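Local coordinates for protein arginine N-methyltransferase SFM1 (Saccharomyces cerevisiae, PDB 5C74) that transfers a methyl group from S-adenosyl-L-methionine to an arginine of ribosomal protein S3, acting as a SPOUT-family protein-arginine monomethyltransferase, at residues A[156-168]-A[177-190]. Residues are numbered along the deposited sequence; the frame is centred on the assembly and turned at random.
Sequences AFEDIKFIDYPEF and EMPFRYVLDKEGKP
The Phe162 ring has Arg181 CD over one face, 3.9 Å from its centroid, a CH-pi contact, and Ile160 CG2 over the other. The Tyr165 ring carries Pro179 CA over its centre, 3.4 Å from the centroid, while the Glu177 carboxylate meets its edge with planes nearly perpendicular. The rings belong to, or directly follow, strand 162-164, which pairs with strand 181-183 in a three-stranded antiparallel sheet, their N-to-C directions 154° apart. Ile163 and Tyr182 form the hydrogen-bonded pair, N to O both ways. Past Asp164 the register slips by one, and a second ladder pairs Glu167 with Glu177, where a strand of the second subunit continues the sheet; His209 in that subunit's C-terminal His tag hydrogen-bonds Glu177 OE1. Helix 140-151 packs against the contact, Thr142 on Tyr182 and Thr146 on Phe162 and Val183. Ile163 CG2 meets Leu184 CD2 (3.6 Å) and Pro190 CB, while Pro166 CG lies 3.4 Å from Tyr182 CD1. Arg181, CG anti to the backbone N (167°) and bent at chi3, lies alongside Asp164 in a side-on salt bridge: NE to the syn lone pair of OD1 at 2.7 Å, NH2 to OD2 at 3.1 Å, 20° out of the carboxylate plane.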
loop_
_atom_site.group_PDB
_atom_site.type_symbol
_atom_site.label_atom_id
_atom_site.label_comp_id
_atom_site.label_asym_id
_atom_site.label_seq_id
_atom_site.Cartn_x
_atom_site.Cartn_y
_atom_site.Cartn_z
ATOM N N ALA A 156 -28.825 17.254 -1.822
ATOM C CA ALA A 156 -27.981 17.991 -2.759
ATOM C C ALA A 156 -26.610 18.311 -2.149
ATOM O O ALA A 156 -26.502 18.571 -0.954
ATOM C CB ALA A 156 -28.677 19.279 -3.189
ATOM N N PHE A 157 -25.575 18.322 -2.985
ATOM C CA PHE A 157 -24.211 18.575 -2.514
ATOM C C PHE A 157 -24.125 19.817 -1.618
ATOM O O PHE A 157 -23.487 19.785 -0.566
ATOM C CB PHE A 157 -23.255 18.718 -3.708
ATOM C CG PHE A 157 -21.801 18.774 -3.318
ATOM C CD1 PHE A 157 -21.203 19.976 -2.987
ATOM C CD2 PHE A 157 -21.033 17.620 -3.279
ATOM C CE1 PHE A 157 -19.865 20.027 -2.618
ATOM C CE2 PHE A 157 -19.682 17.663 -2.913
ATOM C CZ PHE A 157 -19.106 18.865 -2.582
ATOM N N GLU A 158 -24.797 20.898 -2.017
ATOM C CA GLU A 158 -24.715 22.159 -1.279
ATOM C C GLU A 158 -25.361 22.089 0.110
ATOM O O GLU A 158 -25.179 22.990 0.928
ATOM C CB GLU A 158 -25.351 23.298 -2.092
ATOM C CG GLU A 158 -26.808 23.071 -2.471
ATOM C CD GLU A 158 -26.994 22.331 -3.802
ATOM O OE1 GLU A 158 -26.063 21.622 -4.258
ATOM O OE2 GLU A 158 -28.084 22.478 -4.402
ATOM N N ASP A 159 -26.109 21.021 0.376
ATOM C CA ASP A 159 -26.759 20.831 1.676
ATOM C C ASP A 159 -26.031 19.851 2.599
ATOM O O ASP A 159 -26.429 19.661 3.751
ATOM C CB ASP A 159 -28.186 20.345 1.485
ATOM C CG ASP A 159 -29.079 21.402 0.870
ATOM O OD1 ASP A 159 -28.769 22.598 1.026
ATOM O OD2 ASP A 159 -30.075 21.028 0.226
ATOM N N ILE A 160 -24.990 19.203 2.088
ATOM C CA ILE A 160 -24.174 18.340 2.934
ATOM C C ILE A 160 -23.239 19.196 3.781
ATOM O O ILE A 160 -22.683 20.182 3.300
ATOM C CB ILE A 160 -23.391 17.318 2.090
ATOM C CG1 ILE A 160 -24.385 16.432 1.325
ATOM C CG2 ILE A 160 -22.463 16.447 2.977
ATOM C CD1 ILE A 160 -23.754 15.608 0.196
ATOM N N LYS A 161 -23.111 18.839 5.052
ATOM C CA LYS A 161 -22.199 19.537 5.951
ATOM C C LYS A 161 -20.791 18.937 5.863
ATOM O O LYS A 161 -20.577 17.781 6.233
ATOM C CB LYS A 161 -22.730 19.484 7.382
ATOM C CG LYS A 161 -24.041 20.279 7.568
ATOM C CD LYS A 161 -24.469 20.307 9.025
ATOM C CE LYS A 161 -25.794 21.050 9.189
ATOM N NZ LYS A 161 -25.805 22.306 8.384
ATOM N N PHE A 162 -19.847 19.734 5.360
ATOM C CA PHE A 162 -18.447 19.310 5.219
ATOM C C PHE A 162 -17.521 20.083 6.154
ATOM O O PHE A 162 -17.898 21.126 6.690
ATOM C CB PHE A 162 -17.938 19.511 3.784
ATOM C CG PHE A 162 -18.671 18.724 2.729
ATOM C CD1 PHE A 162 -18.473 17.350 2.589
ATOM C CD2 PHE A 162 -19.508 19.379 1.830
ATOM C CE1 PHE A 162 -19.121 16.639 1.596
ATOM C CE2 PHE A 162 -20.162 18.690 0.837
ATOM C CZ PHE A 162 -19.978 17.307 0.706
ATOM N N ILE A 163 -16.302 19.572 6.330
ATOM C CA ILE A 163 -15.203 20.361 6.875
ATOM C C ILE A 163 -14.038 20.227 5.897
ATOM O O ILE A 163 -13.747 19.137 5.417
ATOM C CB ILE A 163 -14.775 19.915 8.301
ATOM C CG1 ILE A 163 -13.643 20.807 8.828
ATOM C CG2 ILE A 163 -14.359 18.437 8.350
ATOM C CD1 ILE A 163 -13.416 20.685 10.324
ATOM N N ASP A 164 -13.390 21.339 5.588
ATOM C CA ASP A 164 -12.277 21.335 4.650
ATOM C C ASP A 164 -10.960 21.382 5.400
ATOM O O ASP A 164 -10.768 22.238 6.269
ATOM C CB ASP A 164 -12.368 22.535 3.700
ATOM C CG ASP A 164 -13.525 22.427 2.728
ATOM O OD1 ASP A 164 -14.028 21.299 2.512
ATOM O OD2 ASP A 164 -13.924 23.478 2.179
ATOM N N TYR A 165 -10.047 20.484 5.047
ATOM C CA TYR A 165 -8.717 20.474 5.629
ATOM C C TYR A 165 -8.727 20.438 7.160
ATOM O O TYR A 165 -8.130 21.298 7.806
ATOM C CB TYR A 165 -7.940 21.695 5.142
ATOM C CG TYR A 165 -7.355 21.531 3.758
ATOM C CD1 TYR A 165 -8.168 21.284 2.658
ATOM C CD2 TYR A 165 -5.989 21.646 3.551
ATOM C CE1 TYR A 165 -7.635 21.143 1.392
ATOM C CE2 TYR A 165 -5.449 21.501 2.290
ATOM C CZ TYR A 165 -6.273 21.254 1.213
ATOM O OH TYR A 165 -5.713 21.117 -0.039
ATOM N N PRO A 166 -9.400 19.436 7.749
ATOM C CA PRO A 166 -9.407 19.377 9.210
ATOM C C PRO A 166 -8.007 19.201 9.757
ATOM O O PRO A 166 -7.163 18.588 9.105
ATOM C CB PRO A 166 -10.238 18.143 9.509
ATOM C CG PRO A 166 -10.038 17.265 8.296
ATOM C CD PRO A 166 -10.032 18.249 7.153
ATOM N N GLU A 167 -7.770 19.740 10.941
ATOM C CA GLU A 167 -6.486 19.571 11.607
ATOM C C GLU A 167 -6.698 18.753 12.875
ATOM O O GLU A 167 -7.616 19.034 13.650
ATOM C CB GLU A 167 -5.868 20.937 11.934
ATOM C CG GLU A 167 -4.529 20.870 12.644
ATOM C CD GLU A 167 -3.974 22.255 12.963
ATOM O OE1 GLU A 167 -3.006 22.676 12.299
ATOM O OE2 GLU A 167 -4.509 22.921 13.875
ATOM N N PHE A 168 -5.865 17.737 13.075
ATOM C CA PHE A 168 -5.960 16.878 14.247
ATOM C C PHE A 168 -4.770 17.115 15.168
ATOM O O PHE A 168 -3.643 16.804 14.807
ATOM C CB PHE A 168 -6.035 15.416 13.826
ATOM C CG PHE A 168 -7.185 15.121 12.903
ATOM C CD1 PHE A 168 -8.451 14.838 13.409
ATOM C CD2 PHE A 168 -7.011 15.168 11.534
ATOM C CE1 PHE A 168 -9.520 14.571 12.553
ATOM C CE2 PHE A 168 -8.064 14.911 10.672
ATOM C CZ PHE A 168 -9.331 14.616 11.185
ATOM N N GLU A 177 -2.590 18.144 9.541
ATOM C CA GLU A 177 -3.675 18.547 8.653
ATOM C C GLU A 177 -3.850 17.531 7.539
ATOM O O GLU A 177 -2.863 17.143 6.902
ATOM C CB GLU A 177 -3.401 19.930 8.063
ATOM C CG GLU A 177 -4.338 20.326 6.916
ATOM C CD GLU A 177 -3.924 21.661 6.311
ATOM O OE1 GLU A 177 -2.980 21.683 5.501
ATOM O OE2 GLU A 177 -4.518 22.692 6.667
ATOM N N MET A 178 -5.093 17.076 7.347
ATOM C CA MET A 178 -5.486 16.204 6.230
ATOM C C MET A 178 -6.127 17.072 5.158
ATOM O O MET A 178 -7.210 17.622 5.366
ATOM C CB MET A 178 -6.459 15.098 6.679
ATOM C CG MET A 178 -5.873 14.148 7.731
ATOM S SD MET A 178 -4.295 13.315 7.304
ATOM C CE MET A 178 -4.785 12.378 5.870
ATOM N N PRO A 179 -5.448 17.214 4.010
ATOM C CA PRO A 179 -5.819 18.197 2.992
ATOM C C PRO A 179 -6.949 17.732 2.101
ATOM O O PRO A 179 -6.777 17.678 0.885
ATOM C CB PRO A 179 -4.524 18.352 2.183
ATOM C CG PRO A 179 -3.885 16.998 2.286
ATOM C CD PRO A 179 -4.157 16.559 3.699
ATOM N N PHE A 180 -8.086 17.410 2.712
ATOM C CA PHE A 180 -9.244 16.898 2.002
ATOM C C PHE A 180 -10.490 17.511 2.576
ATOM O O PHE A 180 -10.476 18.053 3.681
ATOM C CB PHE A 180 -9.332 15.373 2.112
ATOM C CG PHE A 180 -8.124 14.677 1.592
ATOM C CD1 PHE A 180 -7.998 14.416 0.234
ATOM C CD2 PHE A 180 -7.106 14.301 2.448
ATOM C CE1 PHE A 180 -6.858 13.783 -0.263
ATOM C CE2 PHE A 180 -5.971 13.677 1.958
ATOM C CZ PHE A 180 -5.850 13.420 0.602
ATOM N N ARG A 181 -11.570 17.401 1.819
ATOM C CA ARG A 181 -12.873 17.775 2.305
ATOM C C ARG A 181 -13.508 16.519 2.884
ATOM O O ARG A 181 -13.536 15.485 2.211
ATOM C CB ARG A 181 -13.715 18.349 1.161
ATOM C CG ARG A 181 -15.197 18.483 1.477
ATOM C CD ARG A 181 -15.903 19.245 0.346
ATOM N NE ARG A 181 -15.574 20.666 0.385
ATOM C CZ ARG A 181 -15.789 21.528 -0.608
ATOM N NH1 ARG A 181 -16.312 21.123 -1.766
ATOM N NH2 ARG A 181 -15.457 22.806 -0.441
ATOM N N TYR A 182 -13.993 16.602 4.126
ATOM C CA TYR A 182 -14.624 15.454 4.787
ATOM C C TYR A 182 -16.084 15.731 5.131
ATOM O O TYR A 182 -16.463 16.876 5.369
ATOM C CB TYR A 182 -13.888 15.086 6.079
ATOM C CG TYR A 182 -12.494 14.531 5.898
ATOM C CD1 TYR A 182 -11.405 15.383 5.758
ATOM C CD2 TYR A 182 -12.260 13.158 5.891
ATOM C CE1 TYR A 182 -10.109 14.884 5.608
ATOM C CE2 TYR A 182 -10.965 12.647 5.745
ATOM C CZ TYR A 182 -9.900 13.519 5.603
ATOM O OH TYR A 182 -8.616 13.028 5.457
ATOM N N VAL A 183 -16.892 14.679 5.193
ATOM C CA VAL A 183 -18.274 14.808 5.663
ATOM C C VAL A 183 -18.259 14.876 7.184
ATOM O O VAL A 183 -17.512 14.136 7.825
ATOM C CB VAL A 183 -19.149 13.605 5.202
ATOM C CG1 VAL A 183 -20.555 13.686 5.807
ATOM C CG2 VAL A 183 -19.211 13.553 3.674
ATOM N N LEU A 184 -19.073 15.759 7.757
ATOM C CA LEU A 184 -19.191 15.861 9.203
ATOM C C LEU A 184 -20.203 14.877 9.772
ATOM O O LEU A 184 -21.255 14.642 9.163
ATOM C CB LEU A 184 -19.600 17.272 9.591
ATOM C CG LEU A 184 -18.488 18.308 9.429
ATOM C CD1 LEU A 184 -19.043 19.694 9.681
ATOM C CD2 LEU A 184 -17.335 17.998 10.400
ATOM N N ASP A 185 -19.906 14.330 10.948
ATOM C CA ASP A 185 -20.917 13.582 11.686
ATOM C C ASP A 185 -21.792 14.565 12.457
ATOM O O ASP A 185 -21.611 15.783 12.358
ATOM C CB ASP A 185 -20.288 12.518 12.613
ATOM C CG ASP A 185 -19.449 13.103 13.766
ATOM O OD1 ASP A 185 -19.601 14.283 14.150
ATOM O OD2 ASP A 185 -18.631 12.331 14.315
ATOM N N LYS A 186 -22.737 14.049 13.233
ATOM C CA LYS A 186 -23.714 14.922 13.870
ATOM C C LYS A 186 -23.155 15.592 15.120
ATOM O O LYS A 186 -23.841 16.375 15.766
ATOM C CB LYS A 186 -24.987 14.135 14.183
ATOM C CG LYS A 186 -25.677 13.621 12.910
ATOM C CD LYS A 186 -27.019 12.930 13.177
ATOM C CE LYS A 186 -27.550 12.295 11.893
ATOM N NZ LYS A 186 -28.875 11.619 12.072
ATOM N N GLU A 187 -21.905 15.292 15.458
ATOM C CA GLU A 187 -21.236 15.993 16.546
ATOM C C GLU A 187 -20.257 17.040 16.007
ATOM O O GLU A 187 -19.558 17.701 16.773
ATOM C CB GLU A 187 -20.509 15.010 17.463
ATOM C CG GLU A 187 -21.434 14.108 18.271
ATOM C CD GLU A 187 -22.109 13.044 17.420
ATOM O OE1 GLU A 187 -21.394 12.298 16.713
ATOM O OE2 GLU A 187 -23.355 12.964 17.451
ATOM N N GLY A 188 -20.215 17.196 14.689
ATOM C CA GLY A 188 -19.365 18.206 14.077
ATOM C C GLY A 188 -17.933 17.744 13.856
ATOM O O GLY A 188 -17.009 18.553 13.732
ATOM N N LYS A 189 -17.739 16.436 13.799
ATOM C CA LYS A 189 -16.398 15.909 13.610
ATOM C C LYS A 189 -16.312 15.215 12.266
ATOM O O LYS A 189 -17.276 14.578 11.825
ATOM C CB LYS A 189 -16.021 14.955 14.743
ATOM C CG LYS A 189 -16.154 15.578 16.127
ATOM C CD LYS A 189 -15.892 14.560 17.224
ATOM C CE LYS A 189 -14.405 14.365 17.441
ATOM N NZ LYS A 189 -13.769 15.609 17.970
ATOM N N PRO A 190 -15.155 15.338 11.603
ATOM C CA PRO A 190 -15.026 14.705 10.291
ATOM C C PRO A 190 -15.143 13.181 10.420
ATOM O O PRO A 190 -14.663 12.581 11.387
ATOM C CB PRO A 190 -13.630 15.149 9.820
ATOM C CG PRO A 190 -12.860 15.412 11.103
ATOM C CD PRO A 190 -13.894 15.950 12.076
HETATM O O HOH W 1 -22.802 16.104 7.126
HETATM O O HOH W 2 -6.118 22.853 8.855
#